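Local coordinates for protein transcriptional regulator, ROK family (Vibrio cholerae O1 biovar eltor, PDB 1Z05) that probably binds DNA as a zinc-containing transcriptional regulator of the ROK family, a homologue of Escherichia coli Mlc, with a likely role in carbohydrate metabolism, at residues L111-G116 / T170-T175; G118-A123 / T135-H140; E141-D146 / H192-N197; G178-E183 / V212-D217; A222-L227 / G409-K414. One frame throughout, in Å; residues are numbered along the deposited sequence.

Contact 1: L111-G116 / T170-T175. With SO4 (sulfate ion), chain C.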
# COMPACT_ATOMS: atom_id res chain seq x y z
N LEU A 111 19.15 20.77 3.62
CA LEU A 111 19.30 20.40 5.02
C LEU A 111 18.48 19.15 5.30
O LEU A 111 17.35 19.01 4.80
CB LEU A 111 18.79 21.51 5.94
CG LEU A 111 19.55 22.82 6.12
CD1 LEU A 111 18.93 23.55 7.32
CD2 LEU A 111 21.03 22.57 6.36
N SER A 112 19.06 18.24 6.07
CA SER A 112 18.34 17.07 6.54
C SER A 112 18.50 17.07 8.04
O SER A 112 19.61 17.21 8.55
CB SER A 112 18.88 15.79 5.91
OG SER A 112 18.09 14.66 6.28
N MET A 113 17.37 16.94 8.75
CA MET A 113 17.35 16.98 10.19
C MET A 113 16.73 15.72 10.78
O MET A 113 15.86 15.09 10.17
CB MET A 113 16.56 18.20 10.66
CG MET A 113 17.15 19.52 10.21
SD MET A 113 16.06 20.92 10.55
CE MET A 113 16.33 21.16 12.29
N ARG A 114 17.19 15.34 11.96
CA ARG A 114 16.49 14.34 12.76
C ARG A 114 16.14 14.93 14.12
O ARG A 114 17.02 15.45 14.82
CB ARG A 114 17.31 13.06 12.94
CG ARG A 114 16.64 12.07 13.91
CD ARG A 114 17.45 10.79 14.13
NE ARG A 114 16.88 10.03 15.24
CZ ARG A 114 15.84 9.21 15.12
NH1 ARG A 114 15.26 9.01 13.93
NH2 ARG A 114 15.36 8.59 16.20
N LEU A 115 14.86 14.85 14.48
CA LEU A 115 14.44 15.10 15.84
C LEU A 115 14.41 13.77 16.57
O LEU A 115 13.47 12.98 16.39
CB LEU A 115 13.06 15.80 15.89
CG LEU A 115 12.56 16.26 17.27
CD1 LEU A 115 13.57 17.18 17.96
CD2 LEU A 115 11.20 16.95 17.17
N GLY A 116 15.45 13.50 17.35
CA GLY A 116 15.56 12.26 18.10
C GLY A 116 15.17 12.46 19.55
O GLY A 116 14.75 13.56 19.93
N THR A 170 18.12 24.14 -1.17
CA THR A 170 16.86 24.04 -1.92
C THR A 170 15.66 23.69 -1.06
O THR A 170 14.52 23.94 -1.44
CB THR A 170 16.97 22.94 -2.97
OG1 THR A 170 17.23 21.71 -2.31
CG2 THR A 170 18.10 23.24 -3.95
N SER A 171 15.92 23.07 0.09
CA SER A 171 14.87 22.40 0.86
C SER A 171 15.39 21.92 2.20
O SER A 171 16.60 21.89 2.44
CB SER A 171 14.34 21.19 0.06
OG SER A 171 15.41 20.34 -0.29
N ILE A 172 14.46 21.52 3.06
CA ILE A 172 14.75 20.95 4.37
C ILE A 172 13.93 19.67 4.53
O ILE A 172 12.72 19.66 4.29
CB ILE A 172 14.43 21.95 5.52
CG1 ILE A 172 15.39 23.14 5.47
CG2 ILE A 172 14.49 21.25 6.89
CD1 ILE A 172 15.00 24.34 6.33
N ALA A 173 14.60 18.59 4.91
CA ALA A 173 13.94 17.36 5.29
C ALA A 173 14.11 17.13 6.79
O ALA A 173 15.17 17.42 7.35
CB ALA A 173 14.50 16.18 4.47
N ILE A 174 13.05 16.65 7.44
CA ILE A 174 13.12 16.31 8.86
C ILE A 174 12.39 14.99 9.11
O ILE A 174 11.26 14.79 8.66
CB ILE A 174 12.64 17.49 9.79
CG1 ILE A 174 12.75 17.11 11.28
CG2 ILE A 174 11.23 18.00 9.42
CD1 ILE A 174 12.96 18.33 12.20
N THR A 175 13.08 14.08 9.80
CA THR A 175 12.53 12.77 10.11
C THR A 175 12.54 12.60 11.62
O THR A 175 13.35 13.23 12.32
CB THR A 175 13.31 11.62 9.42
OG1 THR A 175 14.70 11.72 9.77
CG2 THR A 175 13.17 11.72 7.90
S SO4 C . 16.96 7.92 19.39
O1 SO4 C . 18.16 7.82 18.57
O2 SO4 C . 16.20 6.68 19.35
O3 SO4 C . 17.42 8.18 20.76
O4 SO4 C . 16.11 9.00 18.91
O HOH W 1 16.67 12.80 8.26
O HOH W 2 16.16 9.78 11.10
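Leu111 and Ile172 lie side by side and point the same way, with Leu111 CB 3.8 Å from Ile172 CG1. Next along the same face, Met113 CB meets Ile174 CD1 at 3.9 Å. The thioether of Met113, carried on a chain bent at chi3 (78°), crosses back to Ile172 CG2, 4.0 Å from Met113 SD. Branched and flexible apolar residues suit this face because it is buried against helix 144-161, whose Phe158, Ile155 and Leu151 close over it. Beneath the side chains run five backbone hydrogen bonds between parallel strands, the shortest from Met113 N to Ala173 O at 2.7 Å. These are strands 108-116 and 168-176, central neighbours in a mixed five-stranded sheet of order 3-2-1-4-5, the sheet of one of the two domains of the ASKHA (acetate and sugar kinase, Hsp70, actin) fold, consistent with ROK family membership. The face bearing Ser112, Ala173, Arg114 and Thr175 is more polar, and on it Ala173 and Thr175 are compact enough for helix 407-418 to lie close. One water joins Thr175 OG1 (2.7 Å), Ser112 OG and Met113 O, so both hydroxyls are used; Ser112 OG also bonds to Thr406 O. A second water links Thr175 OG1 to Arg114 NH1. Extended from CG to NE, Arg114 carries its guanidinium beyond the strand, where a sulfate, probably from the crystallisation liquor, meets it in plane at its edge, with O4 2.8 Å from Arg114 NH2. Asp217 forms a salt bridge with Arg114 NH1, and Tyr119 OH bonds to Arg114 NE, so all three nitrogens are held and the group's rotation is fixed.

Contact 2: G118-A123 / T135-H140. With SO4 (sulfate ion), chain C.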
# COMPACT_ATOMS: atom_id res chain seq x y z
N GLY A 118 15.64 13.54 22.81
CA GLY A 118 16.50 14.43 23.58
C GLY A 118 17.59 15.11 22.77
O GLY A 118 18.49 15.72 23.33
N TYR A 119 17.50 15.01 21.45
CA TYR A 119 18.47 15.69 20.58
C TYR A 119 17.91 16.10 19.22
O TYR A 119 16.87 15.61 18.78
CB TYR A 119 19.72 14.83 20.39
CG TYR A 119 19.49 13.60 19.54
CD1 TYR A 119 19.61 13.65 18.15
CD2 TYR A 119 19.16 12.38 20.14
CE1 TYR A 119 19.40 12.50 17.37
CE2 TYR A 119 18.95 11.24 19.38
CZ TYR A 119 19.08 11.30 18.00
OH TYR A 119 18.87 10.17 17.26
N LEU A 120 18.65 16.99 18.56
CA LEU A 120 18.36 17.41 17.20
C LEU A 120 19.63 17.33 16.38
O LEU A 120 20.66 17.88 16.77
CB LEU A 120 17.81 18.85 17.19
CG LEU A 120 17.69 19.53 15.81
CD1 LEU A 120 16.61 18.85 14.96
CD2 LEU A 120 17.41 21.03 15.95
N THR A 121 19.56 16.62 15.26
CA THR A 121 20.67 16.56 14.32
C THR A 121 20.37 17.41 13.09
O THR A 121 19.29 17.30 12.50
CB THR A 121 21.02 15.11 13.92
OG1 THR A 121 21.47 14.40 15.08
CG2 THR A 121 22.14 15.08 12.87
N ILE A 122 21.30 18.29 12.73
CA ILE A 122 21.16 19.08 11.52
C ILE A 122 22.36 18.76 10.65
O ILE A 122 23.50 18.86 11.10
CB ILE A 122 21.07 20.62 11.81
CG1 ILE A 122 19.88 20.92 12.74
CG2 ILE A 122 20.92 21.39 10.49
CD1 ILE A 122 19.84 22.35 13.29
N ALA A 123 22.11 18.33 9.42
CA ALA A 123 23.18 18.02 8.49
C ALA A 123 22.96 18.79 7.20
O ALA A 123 21.82 18.95 6.76
CB ALA A 123 23.26 16.53 8.21
N THR A 135 25.80 18.22 12.73
CA THR A 135 25.92 18.57 14.13
C THR A 135 24.77 17.96 14.89
O THR A 135 23.63 17.93 14.41
CB THR A 135 25.92 20.10 14.35
OG1 THR A 135 24.77 20.68 13.71
CG2 THR A 135 27.19 20.72 13.77
N LYS A 136 25.08 17.47 16.09
CA LYS A 136 24.09 16.93 16.99
C LYS A 136 23.99 17.87 18.19
O LYS A 136 25.00 18.20 18.82
CB LYS A 136 24.48 15.52 17.42
CG LYS A 136 23.42 14.77 18.22
CD LYS A 136 23.90 13.37 18.54
CE LYS A 136 22.91 12.63 19.44
NZ LYS A 136 23.43 11.32 19.91
N ILE A 137 22.77 18.29 18.49
CA ILE A 137 22.49 19.28 19.53
C ILE A 137 21.58 18.64 20.56
O ILE A 137 20.49 18.17 20.22
CB ILE A 137 21.77 20.53 18.92
CG1 ILE A 137 22.62 21.15 17.79
CG2 ILE A 137 21.46 21.57 19.99
CD1 ILE A 137 21.82 21.49 16.52
N ASP A 138 22.02 18.62 21.82
CA ASP A 138 21.18 18.11 22.90
C ASP A 138 20.03 19.05 23.21
O ASP A 138 20.21 20.27 23.29
CB ASP A 138 22.02 17.81 24.15
CG ASP A 138 22.76 16.47 24.05
OD1 ASP A 138 22.31 15.57 23.29
OD2 ASP A 138 23.79 16.31 24.74
N ILE A 139 18.84 18.47 23.38
CA ILE A 139 17.59 19.20 23.51
C ILE A 139 16.93 18.74 24.81
O ILE A 139 16.60 17.56 24.94
CB ILE A 139 16.64 18.90 22.29
CG1 ILE A 139 17.29 19.31 20.96
CG2 ILE A 139 15.27 19.56 22.45
CD1 ILE A 139 17.80 20.75 20.89
N HIS A 140 16.72 19.66 25.74
CA HIS A 140 16.12 19.30 27.02
C HIS A 140 14.69 19.83 27.16
O HIS A 140 14.06 19.70 28.22
CB HIS A 140 17.03 19.72 28.18
CG HIS A 140 18.44 19.23 28.04
ND1 HIS A 140 19.50 20.06 27.76
CD2 HIS A 140 18.95 17.98 28.11
CE1 HIS A 140 20.61 19.35 27.68
NE2 HIS A 140 20.30 18.08 27.89
S SO4 C . 16.96 7.92 19.39
O1 SO4 C . 18.16 7.82 18.57
O2 SO4 C . 16.20 6.68 19.35
O3 SO4 C . 17.42 8.18 20.76
O4 SO4 C . 16.11 9.00 18.91
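Tyr119 and Lys136 meet across a beta hairpin, strands 119-126 and 131-138, which forms the edge of the mixed sheet. Tyr119 takes a chi1 of 70°, its CG lodged between the backbone N and the carbonyl carbon, and this holds the ring over its own strand, where Lys136 can reach across to it. Lys136, fully extended with chi1 -172°, carries CE over one face of the Tyr119 ring, 3.7 Å from the centroid, in a CH-pi contact. Lys136 NZ follows in a cation-pi contact 4.5 Å from the Tyr119 ring centroid. A lysine suits this exposed site, since its methylenes cover the ring while its ammonium can remain hydrated. On the way, Lys136 CG passes Thr121 OG1 at 3.7 Å. The other face is largely apolar: Ile122 and Ile137 touch by their CD1 atoms at 3.9 Å, and Ile139 CG1 packs on Leu120 CB. Helix 144-161 lies against this face through Phe158 and Arg150. Paired backbone bonds join Leu120 with Ile137 and Ile122 with Thr135. At Gly118, whose positive phi of 86° favours glycine, Gly118 O accepts from Ile139 N at 2.8 Å. At the ring's far end, Tyr119 OH donates to O1 of a sulfate lying at the ring edge, 2.8 Å away.

Contact 3: E141-D146 / H192-N197. With SO4 (sulfate ion), chain F.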
# COMPACT_ATOMS: atom_id res chain seq x y z
N GLU A 141 14.17 20.40 26.07
CA GLU A 141 12.77 20.81 26.00
C GLU A 141 11.88 19.59 25.80
O GLU A 141 12.30 18.61 25.19
CB GLU A 141 12.56 21.80 24.85
CG GLU A 141 13.22 23.17 25.07
CD GLU A 141 14.68 23.24 24.61
OE1 GLU A 141 15.29 22.18 24.32
OE2 GLU A 141 15.23 24.35 24.55
N ILE A 142 10.66 19.67 26.34
CA ILE A 142 9.71 18.56 26.30
C ILE A 142 8.40 18.96 25.61
O ILE A 142 7.89 18.23 24.75
CB ILE A 142 9.40 18.04 27.74
CG1 ILE A 142 10.64 17.37 28.36
CG2 ILE A 142 8.19 17.11 27.75
CD1 ILE A 142 11.20 16.16 27.59
N ASP A 143 7.88 20.11 26.00
CA ASP A 143 6.59 20.58 25.53
C ASP A 143 6.67 21.22 24.15
O ASP A 143 7.63 21.93 23.85
CB ASP A 143 5.96 21.55 26.54
CG ASP A 143 5.51 20.83 27.81
OD1 ASP A 143 4.95 19.72 27.71
OD2 ASP A 143 5.70 21.39 28.91
N GLN A 144 5.64 20.96 23.35
CA GLN A 144 5.53 21.34 21.94
C GLN A 144 6.04 22.74 21.59
O GLN A 144 6.91 22.88 20.73
CB GLN A 144 4.06 21.20 21.51
CG GLN A 144 3.79 21.32 20.02
CD GLN A 144 2.30 21.21 19.72
OE1 GLN A 144 1.68 20.18 19.98
NE2 GLN A 144 1.73 22.27 19.16
N ASP A 145 5.49 23.76 22.25
CA ASP A 145 5.86 25.15 21.96
C ASP A 145 7.35 25.40 22.18
O ASP A 145 7.98 26.10 21.39
CB ASP A 145 5.04 26.13 22.80
CG ASP A 145 3.57 26.18 22.39
OD1 ASP A 145 3.23 25.70 21.29
OD2 ASP A 145 2.76 26.72 23.17
N ASP A 146 7.90 24.81 23.24
CA ASP A 146 9.31 24.98 23.62
C ASP A 146 10.22 24.21 22.67
O ASP A 146 11.30 24.70 22.31
CB ASP A 146 9.55 24.51 25.06
CG ASP A 146 8.70 25.27 26.07
OD1 ASP A 146 8.69 26.52 26.05
OD2 ASP A 146 8.05 24.61 26.90
N HIS A 192 8.86 10.64 23.72
CA HIS A 192 9.76 11.57 24.42
C HIS A 192 9.17 12.96 24.63
O HIS A 192 9.06 13.43 25.76
CB HIS A 192 11.13 11.67 23.72
CG HIS A 192 12.13 12.49 24.47
ND1 HIS A 192 12.88 12.00 25.51
CD2 HIS A 192 12.50 13.79 24.32
CE1 HIS A 192 13.67 12.94 25.97
NE2 HIS A 192 13.46 14.04 25.27
N TYR A 193 8.78 13.62 23.53
CA TYR A 193 8.24 14.97 23.60
C TYR A 193 6.73 14.95 23.82
O TYR A 193 6.04 13.99 23.44
CB TYR A 193 8.59 15.77 22.33
CG TYR A 193 10.07 15.80 22.01
CD1 TYR A 193 10.92 16.69 22.67
CD2 TYR A 193 10.61 14.94 21.05
CE1 TYR A 193 12.28 16.73 22.39
CE2 TYR A 193 11.98 14.97 20.76
CZ TYR A 193 12.80 15.87 21.44
OH TYR A 193 14.15 15.93 21.17
N ASN A 194 6.22 16.00 24.45
CA ASN A 194 4.80 16.16 24.65
C ASN A 194 4.22 16.95 23.48
O ASN A 194 4.18 18.19 23.50
CB ASN A 194 4.52 16.85 25.99
CG ASN A 194 3.04 17.06 26.25
OD1 ASN A 194 2.19 16.33 25.72
ND2 ASN A 194 2.72 18.06 27.07
N VAL A 195 3.78 16.22 22.46
CA VAL A 195 3.34 16.80 21.20
C VAL A 195 1.90 16.41 20.85
O VAL A 195 1.48 15.27 21.07
CB VAL A 195 4.31 16.41 20.04
CG1 VAL A 195 3.67 16.61 18.67
CG2 VAL A 195 5.59 17.22 20.16
N LYS A 196 1.15 17.38 20.34
CA LYS A 196 -0.20 17.15 19.85
C LYS A 196 -0.44 18.01 18.60
O LYS A 196 -0.64 19.23 18.71
CB LYS A 196 -1.24 17.48 20.92
CG LYS A 196 -2.66 17.00 20.61
CD LYS A 196 -3.61 17.33 21.76
CE LYS A 196 -4.94 16.61 21.63
NZ LYS A 196 -5.80 16.83 22.84
N ASN A 197 -0.40 17.36 17.44
CA ASN A 197 -0.65 18.01 16.15
C ASN A 197 0.24 19.22 15.88
O ASN A 197 -0.25 20.30 15.51
CB ASN A 197 -2.14 18.35 16.00
CG ASN A 197 -3.02 17.11 15.98
OD1 ASN A 197 -2.70 16.10 15.33
ND2 ASN A 197 -4.14 17.17 16.70
S SO4 F . 7.77 8.25 26.03
O1 SO4 F . 8.04 9.41 26.88
O2 SO4 F . 6.83 8.63 24.98
O3 SO4 F . 9.02 7.78 25.43
O4 SO4 F . 7.20 7.18 26.84
O HOH W 3 14.36 16.70 25.71
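Ile142 O accepts the backbone N-H of Asn194 at 2.8 Å, the donor standing 38° out of the carbonyl plane. This bond belongs to a single backbone bridge, Asp143 with Asn194, which ties the N-terminal end of helix 144-161 to the loop between strand 186-189 and helix 200-208. A weak return bond runs from Gln144 N to Asn194 O. Two side-chain bonds flank the bridge. Asp143 OD1, met nearly along its C-O axis, receives Asn194 ND2 at 2.9 Å; the acceptor lies in the amide plane, although the carboxylate and amide planes are 68° apart. Asp143 occupies the N-cap position, yet its carboxylate serves the loop and makes no capping bond. Gln144 reaches farther: CG is anti to the backbone N (chi1 -170°) and the chain continues extended, delivering OE1 to Lys196 N at 2.9 Å, in the plane of the amide carbonyl. Polar side chains suit this exposed site: Asp143, Asn194 and Gln144 supplement the single backbone bridge. Behind them, the Tyr193 ring turns its edge to the carbonyls of Glu141 and Ile142, with Tyr193 CE1 3.4 Å from Glu141 O, and its hydroxyl bonds to Gly116 O. His192 CD2 lies over the centre of the Tyr193 ring, 3.4 Å above its plane. Ile142 CD1 touches His192 NE2 at 3.9 Å. A water 2.8 Å from His192 NE2 donates to Glu141 O.

Contact 4: G178-E183 / V212-D217; sequences GLVNSE and VFVAND
Asn216 approaches Gly178 with its whole side chain. Asn216 CB is 4.0 Å from Gly178 O, with Val180 CG2 on its flank; CG, anti to the backbone N (chi1 169°), carries the amide toward Gly178. At the tip, Asn216 ND2 donates to Gly178 O at 2.9 Å, in the carbonyl plane and on a lone pair. ND2 also donates to a water that accepts from Gly178 N, so ND2 holds Gly178 O directly and Gly178 N through a water. The other branch, OD1, caps the first turn of helix 217-228 through Arg219 N; asparagine thus satisfies a loop and a helix end at once. Gly178 has a phi of 112°, a conformation that calls for glycine. Val180 fills the middle, its CG1 3.8 Å from Val214 CG1, the two side chains crossing at about a right angle. Ser182 OG donates to Val214 O at 2.8 Å, again on a lone pair, and a water relays the same hydroxyl to Asn216 N. No backbone bond joins the two segments directly. Strand 179-181 pairs with strand 186-189 in its own small antiparallel sheet, lying beside strand 212-216, the edge strand of the five-stranded sheet; on that strand, Phe213 and Ala215 pack against helix 407-418.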
# COMPACT_ATOMS: atom_id res chain seq x y z
N GLY A 178 7.29 8.53 15.63
CA GLY A 178 5.95 8.99 15.98
C GLY A 178 4.95 9.02 14.84
O GLY A 178 5.24 8.54 13.74
N LEU A 179 3.77 9.58 15.10
CA LEU A 179 2.73 9.67 14.07
C LEU A 179 2.89 10.96 13.27
O LEU A 179 2.84 12.06 13.82
CB LEU A 179 1.32 9.58 14.69
CG LEU A 179 0.95 8.37 15.54
CD1 LEU A 179 -0.50 8.45 16.02
CD2 LEU A 179 1.20 7.04 14.81
N VAL A 180 3.08 10.81 11.97
CA VAL A 180 3.41 11.94 11.11
C VAL A 180 2.52 11.93 9.87
O VAL A 180 2.43 10.92 9.16
CB VAL A 180 4.92 11.94 10.71
CG1 VAL A 180 5.26 13.09 9.76
CG2 VAL A 180 5.83 11.97 11.96
N ASN A 181 1.84 13.05 9.63
CA ASN A 181 1.16 13.28 8.37
C ASN A 181 2.11 14.03 7.43
O ASN A 181 2.34 15.23 7.60
CB ASN A 181 -0.14 14.06 8.58
CG ASN A 181 -0.98 14.19 7.31
OD1 ASN A 181 -0.44 14.38 6.21
ND2 ASN A 181 -2.29 14.10 7.45
N SER A 182 2.67 13.30 6.47
CA SER A 182 3.66 13.83 5.53
C SER A 182 3.09 14.85 4.55
O SER A 182 3.74 15.86 4.26
CB SER A 182 4.30 12.68 4.74
OG SER A 182 5.33 12.10 5.50
N GLU A 183 1.89 14.57 4.05
CA GLU A 183 1.17 15.47 3.15
C GLU A 183 1.05 16.87 3.75
O GLU A 183 1.22 17.86 3.05
CB GLU A 183 -0.23 14.89 2.86
CG GLU A 183 -1.04 15.62 1.78
CD GLU A 183 -2.51 15.16 1.70
OE1 GLU A 183 -3.00 14.53 2.67
OE2 GLU A 183 -3.17 15.43 0.67
N VAL A 212 9.61 22.12 2.84
CA VAL A 212 9.91 21.27 3.97
C VAL A 212 9.20 19.93 3.77
O VAL A 212 8.01 19.90 3.41
CB VAL A 212 9.46 21.90 5.32
CG1 VAL A 212 9.93 21.07 6.50
CG2 VAL A 212 10.00 23.34 5.44
N PHE A 213 9.95 18.86 4.00
CA PHE A 213 9.51 17.48 3.87
C PHE A 213 9.67 16.81 5.22
O PHE A 213 10.79 16.66 5.72
CB PHE A 213 10.33 16.77 2.79
CG PHE A 213 10.21 17.42 1.44
CD1 PHE A 213 9.20 17.03 0.56
CD2 PHE A 213 11.05 18.47 1.08
CE1 PHE A 213 9.05 17.66 -0.66
CE2 PHE A 213 10.90 19.11 -0.14
CZ PHE A 213 9.91 18.70 -1.01
N VAL A 214 8.55 16.41 5.81
CA VAL A 214 8.50 15.83 7.15
C VAL A 214 8.04 14.39 7.01
O VAL A 214 7.08 14.12 6.28
CB VAL A 214 7.49 16.58 8.06
CG1 VAL A 214 7.61 16.11 9.50
CG2 VAL A 214 7.72 18.11 7.98
N ALA A 215 8.72 13.45 7.68
CA ALA A 215 8.28 12.05 7.62
C ALA A 215 8.63 11.27 8.88
O ALA A 215 9.55 11.63 9.63
CB ALA A 215 8.85 11.35 6.36
N ASN A 216 7.89 10.19 9.11
CA ASN A 216 8.25 9.22 10.12
C ASN A 216 9.60 8.58 9.74
O ASN A 216 9.82 8.25 8.57
CB ASN A 216 7.16 8.16 10.25
CG ASN A 216 7.59 6.98 11.10
OD1 ASN A 216 8.15 6.02 10.59
ND2 ASN A 216 7.31 7.04 12.40
N ASP A 217 10.47 8.42 10.72
CA ASP A 217 11.84 7.98 10.47
C ASP A 217 11.97 6.58 9.88
O ASP A 217 12.83 6.37 9.03
CB ASP A 217 12.75 8.17 11.70
CG ASP A 217 12.26 7.43 12.95
OD1 ASP A 217 11.17 6.80 12.93
OD2 ASP A 217 12.99 7.49 13.97
O HOH W 4 7.49 5.79 15.34
O HOH W 5 5.60 9.75 7.43
O HOH W 6 6.03 17.01 4.62

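Contact 5: A222-L227 / G409-K414; sequences ALAEKL and GAALIK
With its CG anti to the backbone N (chi1 -173°), Leu223 sends CG to within 3.8 Å of Ala411 CB, while Leu227, turned the other way (chi1 -58°), stretches CD1 toward the same residue. The two leucines, one helical turn apart, both meet the alanine methyl from one side and Ala224 CB meets it from another, with the Ala224 backbone between. Ala411 CB presses on that backbone, 3.4 Å from Ala224 N, and meets Ala224 CB at 3.9 Å. Only small side chains permit this: the axes of segments 222-227 and 409-414 come within 8.1 Å of each other at a crossing angle of 64°. Beyond the methyl, both leucines rest on the Ala411 carbonyl, with Leu227 CD1 3.4 Å from Ala411 O and Leu223 CD2 3.6 Å from it. These are van der Waals contacts of methyls with a carbonyl oxygen, and no hydrogen bond joins the segments. Leu227 CD1 also lies 3.9 Å from Lys414 CG, the methylenes of the lysine serving as apolar cover before its bent chain carries NZ away to a salt bridge with Asp49. Helix 217-228, which follows strand 212-216, here lies across helix 407-418; the latter helix turns Leu412 and Ile413 against Phe213 of that strand, and Ile413 also packs on Ser171 and Ala173 of strand 168-176.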
# COMPACT_ATOMS: atom_id res chain seq x y z
N ALA A 222 13.24 3.28 5.15
CA ALA A 222 12.96 2.27 4.11
C ALA A 222 13.17 2.86 2.71
O ALA A 222 13.71 2.19 1.83
CB ALA A 222 11.55 1.72 4.25
N LEU A 223 12.76 4.11 2.51
CA LEU A 223 13.02 4.83 1.25
C LEU A 223 14.50 5.06 0.96
O LEU A 223 14.92 4.91 -0.18
CB LEU A 223 12.26 6.17 1.22
CG LEU A 223 12.28 6.99 -0.09
CD1 LEU A 223 11.63 6.23 -1.25
CD2 LEU A 223 11.61 8.34 0.09
N ALA A 224 15.28 5.43 1.98
CA ALA A 224 16.73 5.54 1.84
C ALA A 224 17.38 4.22 1.45
O ALA A 224 18.34 4.21 0.69
CB ALA A 224 17.38 6.09 3.12
N GLU A 225 16.88 3.12 1.98
CA GLU A 225 17.41 1.82 1.59
C GLU A 225 17.10 1.52 0.12
O GLU A 225 17.93 0.97 -0.59
CB GLU A 225 16.90 0.72 2.53
CG GLU A 225 17.40 0.83 4.00
CD GLU A 225 18.93 0.68 4.17
OE1 GLU A 225 19.60 -0.03 3.38
OE2 GLU A 225 19.45 1.28 5.14
N LYS A 226 15.91 1.89 -0.34
CA LYS A 226 15.52 1.75 -1.74
C LYS A 226 16.28 2.68 -2.71
O LYS A 226 16.63 2.28 -3.83
CB LYS A 226 13.99 1.95 -1.86
CG LYS A 226 13.42 2.03 -3.30
CD LYS A 226 13.71 0.76 -4.11
CE LYS A 226 13.32 0.94 -5.58
NZ LYS A 226 13.99 -0.09 -6.42
N LEU A 227 16.54 3.91 -2.29
CA LEU A 227 17.24 4.88 -3.14
C LEU A 227 18.77 4.87 -3.05
O LEU A 227 19.46 5.16 -4.04
CB LEU A 227 16.71 6.31 -2.89
CG LEU A 227 15.22 6.52 -3.12
CD1 LEU A 227 14.81 7.97 -2.81
CD2 LEU A 227 14.80 6.13 -4.55
N GLY A 409 16.17 11.61 5.53
CA GLY A 409 15.74 12.90 5.00
C GLY A 409 16.24 13.14 3.59
O GLY A 409 15.54 13.71 2.75
N ALA A 410 17.47 12.67 3.33
CA ALA A 410 18.05 12.74 1.98
C ALA A 410 17.19 12.02 0.94
O ALA A 410 17.01 12.52 -0.17
CB ALA A 410 19.49 12.19 1.99
N ALA A 411 16.64 10.87 1.33
CA ALA A 411 15.74 10.09 0.48
C ALA A 411 14.46 10.83 0.12
O ALA A 411 13.99 10.75 -1.01
CB ALA A 411 15.41 8.77 1.16
N LEU A 412 13.90 11.56 1.09
CA LEU A 412 12.71 12.38 0.86
C LEU A 412 12.97 13.43 -0.21
O LEU A 412 12.11 13.70 -1.04
CB LEU A 412 12.28 13.10 2.16
CG LEU A 412 11.81 12.27 3.35
CD1 LEU A 412 11.40 13.20 4.49
CD2 LEU A 412 10.63 11.37 2.96
N ILE A 413 14.14 14.05 -0.15
CA ILE A 413 14.56 15.09 -1.10
C ILE A 413 14.79 14.48 -2.49
O ILE A 413 14.30 15.00 -3.49
CB ILE A 413 15.83 15.85 -0.61
CG1 ILE A 413 15.55 16.60 0.72
CG2 ILE A 413 16.38 16.83 -1.67
CD1 ILE A 413 14.25 17.38 0.75
N LYS A 414 15.54 13.38 -2.55
CA LYS A 414 15.74 12.71 -3.83
C LYS A 414 14.39 12.34 -4.48
O LYS A 414 14.20 12.62 -5.67
CB LYS A 414 16.69 11.51 -3.70
CG LYS A 414 16.75 10.64 -4.94
CD LYS A 414 18.17 10.29 -5.33
CE LYS A 414 18.70 11.30 -6.35
NZ LYS A 414 20.18 11.28 -6.49

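Overall arrangement
Contacts 1, 2 and 4 all reach one mixed sheet, ordered 131-138, 119-126, 108-116, 168-176, 212-216. Contact 1 joins its middle, contact 2 its hairpin edge with centres 11 Å away, and contact 4 the opposite edge, 10 Å from contact 1. Along the chain, contact 2 is nested inside contact 1's loop, whereas contact 3 crosses contacts 1 and 4. Contact 3 joins the start of helix 144-161 to a loop near the C-terminal end of strand 108-116; contact 5, 26 Å from it between centres, packs helix 217-228 on helix 407-418, which lies against the sheet. Late sequence thus helps build what is probably one ASKHA-type domain. No zinc ligand lies in these contacts; Gly178 of contact 4 is about 11 Å from the zinc ligand His269, between side chains.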